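Local coordinates for protein tRNA (cytosine(72)-C(5))-methyltransferase (PDB 5ZVE) that transfers a methyl group from S-adenosyl-L-methionine to the C5 position of cytosine 72 in several archaeal tRNAs, at residues A[5-8]-A[9-12]; A[294-297]-A[298-301]; A[325-328]-A[329-333]; A[363-366]-A[367-370]. All blocks are in the same frame, centred on the assembly; numbering follows the deposited sequence.

Contact 1: residues A[5-8]-A[9-12]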
# COMPACT_ATOMS: atom_id res chain seq x y z
N PHE A 5 -18.26 -1.25 -6.19
CA PHE A 5 -18.10 -2.58 -5.63
C PHE A 5 -19.17 -3.52 -6.16
O PHE A 5 -20.35 -3.20 -6.11
CB PHE A 5 -18.17 -2.53 -4.10
CG PHE A 5 -17.22 -1.54 -3.48
CD1 PHE A 5 -17.58 -0.21 -3.33
CD2 PHE A 5 -15.96 -1.94 -3.05
CE1 PHE A 5 -16.70 0.70 -2.78
CE2 PHE A 5 -15.09 -1.03 -2.49
CZ PHE A 5 -15.46 0.29 -2.36
N PRO A 6 -18.76 -4.69 -6.68
CA PRO A 6 -19.71 -5.67 -7.19
C PRO A 6 -20.69 -6.08 -6.09
O PRO A 6 -20.33 -6.03 -4.92
CB PRO A 6 -18.83 -6.84 -7.63
CG PRO A 6 -17.53 -6.65 -6.92
CD PRO A 6 -17.37 -5.17 -6.76
N LYS A 7 -21.90 -6.48 -6.47
CA LYS A 7 -22.98 -6.68 -5.52
C LYS A 7 -22.68 -7.76 -4.48
O LYS A 7 -22.96 -7.56 -3.29
CB LYS A 7 -24.27 -7.04 -6.26
CG LYS A 7 -25.48 -7.20 -5.36
CD LYS A 7 -26.11 -5.85 -5.09
CE LYS A 7 -27.06 -5.87 -3.91
NZ LYS A 7 -28.23 -6.76 -4.15
N GLU A 8 -22.12 -8.88 -4.90
CA GLU A 8 -21.87 -9.98 -3.97
C GLU A 8 -20.82 -9.60 -2.92
O GLU A 8 -20.90 -10.04 -1.78
CB GLU A 8 -21.44 -11.25 -4.70
CG GLU A 8 -20.23 -11.13 -5.59
CD GLU A 8 -19.66 -12.49 -5.96
OE1 GLU A 8 -18.67 -12.54 -6.72
OE2 GLU A 8 -20.21 -13.51 -5.49
N LEU A 9 -19.84 -8.80 -3.31
CA LEU A 9 -18.86 -8.29 -2.36
C LEU A 9 -19.52 -7.33 -1.37
O LEU A 9 -19.20 -7.34 -0.18
CB LEU A 9 -17.70 -7.60 -3.07
CG LEU A 9 -16.62 -7.03 -2.15
CD1 LEU A 9 -15.94 -8.14 -1.37
CD2 LEU A 9 -15.60 -6.22 -2.93
N ARG A 10 -20.42 -6.50 -1.87
CA ARG A 10 -21.16 -5.57 -1.02
C ARG A 10 -21.95 -6.34 0.04
O ARG A 10 -21.94 -5.97 1.21
CB ARG A 10 -22.09 -4.68 -1.84
CG ARG A 10 -21.35 -3.83 -2.86
CD ARG A 10 -22.08 -2.53 -3.15
NE ARG A 10 -23.45 -2.72 -3.62
CZ ARG A 10 -23.80 -2.79 -4.90
NH1 ARG A 10 -25.07 -2.94 -5.23
NH2 ARG A 10 -22.88 -2.70 -5.85
N GLU A 11 -22.64 -7.39 -0.39
CA GLU A 11 -23.36 -8.27 0.53
C GLU A 11 -22.39 -8.92 1.51
O GLU A 11 -22.72 -9.10 2.68
CB GLU A 11 -24.13 -9.35 -0.24
CG GLU A 11 -25.19 -8.82 -1.20
CD GLU A 11 -26.30 -8.06 -0.49
OE1 GLU A 11 -26.48 -8.26 0.73
OE2 GLU A 11 -26.98 -7.25 -1.15
N TYR A 12 -21.21 -9.28 1.02
CA TYR A 12 -20.19 -9.89 1.85
C TYR A 12 -19.79 -8.93 2.97
O TYR A 12 -19.77 -9.30 4.14
CB TYR A 12 -18.97 -10.28 1.01
CG TYR A 12 -17.81 -10.82 1.81
CD1 TYR A 12 -17.71 -12.17 2.11
CD2 TYR A 12 -16.80 -9.98 2.26
CE1 TYR A 12 -16.64 -12.67 2.85
CE2 TYR A 12 -15.74 -10.45 3.00
CZ TYR A 12 -15.66 -11.80 3.29
OH TYR A 12 -14.60 -12.25 4.02
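F5 and P6 meet L9 and R10 in a local contact at the N-terminal start of helix 7-17, within the ferredoxin-like region of this RsmB/NOP-family enzyme, and P6 holds the N-cap position. The helix opens with regular i to i+4 bonds: R10 N to P6 O, E11 N to K7 O and Y12 N to E8 O. R10 folds back over this first turn. Its chain bends at chi3 (-56°), which returns the guanidinium to the residues before the helix, where NH2 gives a bond to F5 O of 2.6 Å. The donor lies nearly along the C=O axis, although the hydrogen bond is bent, with an N-H...O angle of 138°. K7 lies over one face of the same guanidinium, with its CA 3.9 Å above the plane and over the centre. P6 CG lies 4.0 Å from L9 CB, the two side chains running side by side, while L9 CD2 reaches the edge of the F5 ring. F5 continues onto M26 and L29 of helix 19-29, and E8 OE1 bonds T290 OG1. On the outer side K7 and E11 form a salt bridge, with K7 NZ 3.3 Å from E11 OE2.

Contact 2: residues A[294-297]-A[298-301]. With SAH (S-adenosyl-L-homocysteine), chain C.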
# COMPACT_ATOMS: atom_id res chain seq x y z
N ILE A 294 -11.34 -14.24 -3.13
CA ILE A 294 -11.05 -14.32 -1.71
C ILE A 294 -10.71 -15.74 -1.30
O ILE A 294 -9.70 -15.99 -0.65
CB ILE A 294 -12.24 -13.81 -0.87
CG1 ILE A 294 -12.45 -12.31 -1.11
CG2 ILE A 294 -12.00 -14.07 0.61
CD1 ILE A 294 -13.67 -11.74 -0.41
N GLU A 295 -11.55 -16.68 -1.72
CA GLU A 295 -11.34 -18.09 -1.41
C GLU A 295 -10.05 -18.60 -2.04
O GLU A 295 -9.23 -19.22 -1.36
CB GLU A 295 -12.53 -18.93 -1.88
CG GLU A 295 -12.41 -20.40 -1.55
CD GLU A 295 -13.50 -21.23 -2.20
OE1 GLU A 295 -14.28 -20.67 -3.01
OE2 GLU A 295 -13.58 -22.44 -1.90
N ALA A 296 -9.86 -18.33 -3.32
CA ALA A 296 -8.68 -18.79 -4.03
C ALA A 296 -7.40 -18.23 -3.41
O ALA A 296 -6.44 -18.96 -3.19
CB ALA A 296 -8.76 -18.42 -5.50
N THR A 297 -7.40 -16.93 -3.14
CA THR A 297 -6.22 -16.27 -2.60
C THR A 297 -5.93 -16.71 -1.16
O THR A 297 -4.77 -16.87 -0.79
CB THR A 297 -6.36 -14.74 -2.64
OG1 THR A 297 -6.65 -14.34 -3.99
CG2 THR A 297 -5.09 -14.06 -2.17
N ALA A 298 -6.97 -16.88 -0.36
CA ALA A 298 -6.81 -17.38 1.00
C ALA A 298 -6.15 -18.76 0.98
O ALA A 298 -5.27 -19.05 1.80
CB ALA A 298 -8.14 -17.44 1.72
N ARG A 299 -6.58 -19.60 0.05
CA ARG A 299 -6.02 -20.94 -0.09
C ARG A 299 -4.56 -20.83 -0.53
O ARG A 299 -3.70 -21.59 -0.08
CB ARG A 299 -6.84 -21.78 -1.07
CG ARG A 299 -6.39 -23.23 -1.20
CD ARG A 299 -7.43 -24.08 -1.95
NE ARG A 299 -7.71 -23.57 -3.29
CZ ARG A 299 -8.83 -22.95 -3.64
NH1 ARG A 299 -9.80 -22.78 -2.75
NH2 ARG A 299 -8.99 -22.51 -4.88
N TYR A 300 -4.29 -19.86 -1.39
CA TYR A 300 -2.95 -19.62 -1.89
C TYR A 300 -2.00 -19.18 -0.76
O TYR A 300 -0.84 -19.56 -0.73
CB TYR A 300 -3.00 -18.57 -3.01
CG TYR A 300 -1.68 -18.21 -3.65
CD1 TYR A 300 -0.91 -19.17 -4.29
CD2 TYR A 300 -1.22 -16.89 -3.64
CE1 TYR A 300 0.30 -18.84 -4.89
CE2 TYR A 300 -0.02 -16.55 -4.24
CZ TYR A 300 0.73 -17.52 -4.86
OH TYR A 300 1.93 -17.19 -5.46
N GLN A 301 -2.52 -18.39 0.17
CA GLN A 301 -1.71 -17.88 1.28
C GLN A 301 -1.31 -18.97 2.27
O GLN A 301 -0.24 -18.91 2.87
CB GLN A 301 -2.47 -16.77 2.01
CG GLN A 301 -2.69 -15.51 1.17
CD GLN A 301 -3.79 -14.64 1.73
OE1 GLN A 301 -4.60 -15.10 2.53
NE2 GLN A 301 -3.83 -13.39 1.30
N SAH C . 6.09 -6.75 1.32
CA SAH C . 6.25 -5.90 0.14
CB SAH C . 5.05 -6.01 -0.79
CG SAH C . 4.45 -7.41 -0.95
SD SAH C . 3.33 -7.47 -2.37
C SAH C . 6.54 -4.44 0.50
O SAH C . 6.38 -4.01 1.64
OXT SAH C . 6.95 -3.65 -0.35
C5' SAH C . 3.34 -9.29 -2.45
C4' SAH C . 4.52 -9.87 -3.22
O4' SAH C . 4.45 -11.29 -3.20
C3' SAH C . 4.59 -9.47 -4.69
O3' SAH C . 5.76 -8.72 -4.90
C2' SAH C . 4.70 -10.77 -5.46
O2' SAH C . 5.76 -10.70 -6.38
C1' SAH C . 5.04 -11.78 -4.38
N9 SAH C . 4.59 -13.16 -4.68
C8 SAH C . 3.40 -13.58 -5.22
N7 SAH C . 3.42 -14.93 -5.31
C5 SAH C . 4.60 -15.38 -4.84
C6 SAH C . 5.15 -16.65 -4.71
N6 SAH C . 4.46 -17.73 -5.08
N1 SAH C . 6.41 -16.80 -4.18
C2 SAH C . 7.14 -15.68 -3.80
N3 SAH C . 6.59 -14.42 -3.93
C4 SAH C . 5.35 -14.28 -4.45
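R299 sets CG anti to its backbone N and then bends at chi3 (58°), which folds its guanidinium back over E295 and A296, one turn earlier on helix 291-310 of the Rossmann-like methyltransferase domain. One face of the guanidinium lies over A296 CA, 3.8 Å from R299 NH2, while E295 CG approaches its edge. The ion pair is long, with E295 OE2 3.9 Å from R299 NH1, and the carboxylate and guanidinium planes are 81° apart.

The neighbouring Y300 also has CG anti to the backbone N, but its ring is carried away from its own helical turn toward the cofactor site. Y300 is an S-adenosyl-L-methionine-binding residue, and here it meets the product S-adenosyl-L-homocysteine. The adenine amino group N6 donates to Y300 OH at 2.6 Å with an N-H...O angle of 156°, and N7 of the same base lies in the plane of the phenol ring at its edge. D256, another residue of the binding site, has its side chain about 5 Å from that of Y300, and F304 packs edge-to-face with the Y300 ring.

The backbone links I294 O, E295 O, A296 O and T297 O to the N-H groups four residues on. T297 OG1 bonds back to H293 O, and Q301 NE2 bonds P275 O. The methyl branch of the threonine faces that same amide: T297 CG2 stands 3.8 Å from Q301 NE2.

Contact 3: residues A[325-328]-A[329-333]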
# COMPACT_ATOMS: atom_id res chain seq x y z
N LEU A 325 -9.42 -6.84 3.47
CA LEU A 325 -10.41 -6.81 4.54
C LEU A 325 -11.05 -8.17 4.85
O LEU A 325 -11.66 -8.34 5.90
CB LEU A 325 -11.51 -5.82 4.18
CG LEU A 325 -11.06 -4.37 4.01
CD1 LEU A 325 -12.10 -3.58 3.23
CD2 LEU A 325 -10.82 -3.75 5.37
N SER A 326 -10.89 -9.13 3.94
CA SER A 326 -11.64 -10.38 4.02
C SER A 326 -11.35 -11.16 5.30
O SER A 326 -10.25 -11.08 5.86
CB SER A 326 -11.36 -11.28 2.81
OG SER A 326 -10.11 -11.92 2.94
N TYR A 327 -12.35 -11.89 5.78
CA TYR A 327 -12.16 -12.75 6.93
C TYR A 327 -11.24 -13.91 6.59
O TYR A 327 -10.30 -14.21 7.33
CB TYR A 327 -13.51 -13.28 7.45
CG TYR A 327 -13.37 -14.09 8.72
CD1 TYR A 327 -13.42 -13.47 9.96
CD2 TYR A 327 -13.16 -15.46 8.68
CE1 TYR A 327 -13.28 -14.20 11.12
CE2 TYR A 327 -13.02 -16.20 9.83
CZ TYR A 327 -13.08 -15.57 11.05
OH TYR A 327 -12.94 -16.30 12.20
N GLU A 328 -11.52 -14.57 5.47
CA GLU A 328 -10.84 -15.81 5.09
C GLU A 328 -9.32 -15.63 4.96
O GLU A 328 -8.56 -16.50 5.39
CB GLU A 328 -11.39 -16.35 3.77
CG GLU A 328 -12.82 -16.90 3.83
CD GLU A 328 -13.88 -15.81 3.75
OE1 GLU A 328 -13.51 -14.62 3.64
OE2 GLU A 328 -15.08 -16.15 3.79
N GLU A 329 -8.89 -14.51 4.39
CA GLU A 329 -7.46 -14.27 4.20
C GLU A 329 -6.79 -13.81 5.49
O GLU A 329 -5.56 -13.78 5.58
CB GLU A 329 -7.22 -13.21 3.11
CG GLU A 329 -7.71 -13.59 1.73
CD GLU A 329 -7.66 -12.42 0.76
OE1 GLU A 329 -6.56 -12.11 0.28
OE2 GLU A 329 -8.72 -11.82 0.49
N ASN A 330 -7.60 -13.46 6.48
CA ASN A 330 -7.07 -12.87 7.70
C ASN A 330 -7.29 -13.73 8.94
O ASN A 330 -6.49 -14.62 9.22
CB ASN A 330 -7.67 -11.48 7.89
CG ASN A 330 -7.20 -10.51 6.83
OD1 ASN A 330 -6.08 -10.61 6.33
ND2 ASN A 330 -8.06 -9.56 6.46
N GLU A 331 -8.37 -13.47 9.67
CA GLU A 331 -8.65 -14.24 10.88
C GLU A 331 -8.78 -15.73 10.56
O GLU A 331 -8.34 -16.58 11.34
CB GLU A 331 -9.93 -13.73 11.56
CG GLU A 331 -9.76 -12.40 12.29
CD GLU A 331 -10.00 -11.20 11.39
OE1 GLU A 331 -10.07 -11.38 10.15
OE2 GLU A 331 -10.13 -10.08 11.93
N GLY A 332 -9.36 -16.05 9.41
CA GLY A 332 -9.51 -17.43 8.98
C GLY A 332 -8.18 -18.14 8.82
O GLY A 332 -8.03 -19.28 9.23
N ASN A 333 -7.20 -17.45 8.24
CA ASN A 333 -5.88 -18.03 8.04
C ASN A 333 -5.04 -18.02 9.31
O ASN A 333 -4.05 -18.75 9.42
CB ASN A 333 -5.13 -17.31 6.92
CG ASN A 333 -5.32 -17.98 5.58
OD1 ASN A 333 -5.84 -19.09 5.51
ND2 ASN A 333 -4.88 -17.32 4.52
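S326 and E329 bind each other twice at the entry to helix 331-339, in the loop that follows strand 316-322 of the Rossmann-like domain; a type I beta turn from Y327 to N330 makes up the approach. S326 OG accepts from E329 N at 3.2 Å and donates to E329 OE2 at 2.8 Å, serving backbone and side chain of one residue. Its chi1 of 78° places OG between the backbone N and the carbonyl carbon, facing E329. The carboxylate oxygen is met on its anti side, 34° out of plane, and T277 OG1 is a further partner of OE2.

Y327 O takes two N-H groups from opposite faces of its carbonyl plane. N330 N closes the turn at 2.9 Å from above that plane, and G332 N comes in with an N-H...O angle of 166°. N330 is the N-cap residue, but its side chain does no capping: OD1 bonds T322 OG1 and ND2 bonds T324 O. E331 sends its carboxylate away to R363 NE and I356 N, both through OE2. The buried polar groups of E329, N330 and E331 are thus tied to surrounding parts of the domain. E329 lies about 8 Å, side chain to side chain, from C323, the predicted nucleophile. Over one face of the Y327 ring, E331 CB makes a CH-pi contact 3.9 Å from the centroid.

Contact 4: residues A[363-366]-A[367-370]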
# COMPACT_ATOMS: atom_id res chain seq x y z
N ARG A 363 -6.43 -4.84 13.28
CA ARG A 363 -7.01 -4.43 12.01
C ARG A 363 -7.02 -2.92 11.87
O ARG A 363 -7.15 -2.19 12.85
CB ARG A 363 -8.44 -4.96 11.86
CG ARG A 363 -8.54 -6.29 11.11
CD ARG A 363 -9.99 -6.74 11.03
NE ARG A 363 -10.17 -7.93 10.22
CZ ARG A 363 -10.56 -7.91 8.95
NH1 ARG A 363 -10.81 -6.76 8.34
NH2 ARG A 363 -10.71 -9.05 8.28
N PHE A 364 -6.87 -2.46 10.63
CA PHE A 364 -7.00 -1.06 10.30
C PHE A 364 -8.16 -0.87 9.33
O PHE A 364 -8.36 -1.67 8.41
CB PHE A 364 -5.70 -0.51 9.70
CG PHE A 364 -4.57 -0.41 10.69
CD1 PHE A 364 -3.72 -1.48 10.90
CD2 PHE A 364 -4.37 0.75 11.41
CE1 PHE A 364 -2.68 -1.39 11.81
CE2 PHE A 364 -3.32 0.86 12.32
CZ PHE A 364 -2.48 -0.22 12.52
N TYR A 365 -8.95 0.17 9.58
CA TYR A 365 -10.10 0.50 8.74
C TYR A 365 -9.95 1.92 8.22
O TYR A 365 -9.48 2.79 8.94
CB TYR A 365 -11.40 0.35 9.51
CG TYR A 365 -11.72 -1.06 9.94
CD1 TYR A 365 -12.31 -1.95 9.05
CD2 TYR A 365 -11.43 -1.50 11.23
CE1 TYR A 365 -12.61 -3.25 9.44
CE2 TYR A 365 -11.73 -2.80 11.62
CZ TYR A 365 -12.32 -3.66 10.72
OH TYR A 365 -12.62 -4.95 11.09
N PRO A 366 -10.38 2.16 6.96
CA PRO A 366 -10.24 3.50 6.38
C PRO A 366 -11.05 4.58 7.10
O PRO A 366 -10.59 5.71 7.23
CB PRO A 366 -10.74 3.31 4.94
CG PRO A 366 -11.61 2.10 4.98
CD PRO A 366 -11.00 1.21 6.03
N HIS A 367 -12.25 4.23 7.56
CA HIS A 367 -13.12 5.22 8.20
C HIS A 367 -12.74 5.46 9.65
O HIS A 367 -13.06 6.51 10.21
CB HIS A 367 -14.59 4.78 8.09
CG HIS A 367 -14.91 3.53 8.85
ND1 HIS A 367 -14.25 2.34 8.65
CD2 HIS A 367 -15.85 3.28 9.80
CE1 HIS A 367 -14.75 1.42 9.45
NE2 HIS A 367 -15.72 1.96 10.16
N LYS A 368 -12.07 4.50 10.28
CA LYS A 368 -11.66 4.66 11.67
C LYS A 368 -10.24 5.23 11.82
O LYS A 368 -9.99 6.03 12.72
CB LYS A 368 -11.76 3.33 12.42
CG LYS A 368 -13.17 2.79 12.57
CD LYS A 368 -13.19 1.52 13.40
CE LYS A 368 -14.62 1.07 13.71
NZ LYS A 368 -14.65 -0.24 14.41
N HIS A 369 -9.32 4.81 10.97
CA HIS A 369 -7.91 5.14 11.19
C HIS A 369 -7.28 5.96 10.07
O HIS A 369 -6.10 6.30 10.14
CB HIS A 369 -7.10 3.86 11.39
CG HIS A 369 -7.74 2.90 12.34
ND1 HIS A 369 -8.20 1.66 11.94
CD2 HIS A 369 -8.02 2.99 13.66
CE1 HIS A 369 -8.72 1.03 12.98
NE2 HIS A 369 -8.62 1.82 14.03
N LEU A 370 -8.07 6.27 9.04
CA LEU A 370 -7.63 7.17 7.97
C LEU A 370 -6.54 6.52 7.12
O LEU A 370 -5.76 7.20 6.45
CB LEU A 370 -7.15 8.50 8.56
CG LEU A 370 -8.18 9.59 8.89
CD1 LEU A 370 -9.45 9.03 9.52
CD2 LEU A 370 -7.54 10.63 9.80
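H369 turns its ring back across the short helix 366-369 onto F364 and Y365, at the end of strand 361-364. From CB, which lies 3.6 Å from Y365 O, chi1 of -46° sets CG anti to the carbonyl carbon and directs the imidazole toward the strand. ND1 receives Y365 N at 2.9 Å in a nearly straight bond (172°), with the donor close to the ring plane. At the tip, CE1 comes to 3.6 Å from R363 O and lies near the edge of the Y365 ring. F364 sends its own edge toward the H369 face in an edge-to-face pair, centroids 5.5 Å apart. K368 CB sits over the centre of one imidazole face.

H367 and Y365 run side by side, and H367 CE1 meets Y365 CB at 3.5 Å; the two rings are set obliquely. H367 NE2 bonds E21 OE1 of helix 19-29, whereas its buried ND1 has no partner. The backbone adds H369 N to Y365 O at 2.9 Å and a weak bond from L370 N to P366 O. L370 then leaves the helix with positive phi. The whole is a strand-to-helix turn of the methyltransferase domain, with Y365 at the N-cap position and its N-H held by a histidine four residues later.

Contact 3 is the most buried of the four and touches each of the others, whereas contacts 1, 2 and 4 are only partly buried. Y12 of contact 1 links the ferredoxin-like region to the methyltransferase domain, its OH bonding E328 OE1 and Y327 N of contact 3, with I294 of contact 2 packed beside its ring. A298 O joins helix 291-310 to N333 at the start of helix 331-339, and R363 joins strand 361-364 to L325 O and E331. Contacts 1 and 2 share helical backbone bonds and outward-facing ion pairs; contact 3 relies on buried polar groups, and contact 4 on aromatic side chains, one of them also a hydrogen-bond acceptor for the backbone. Among them, contact 2 alone includes a cofactor-binding residue.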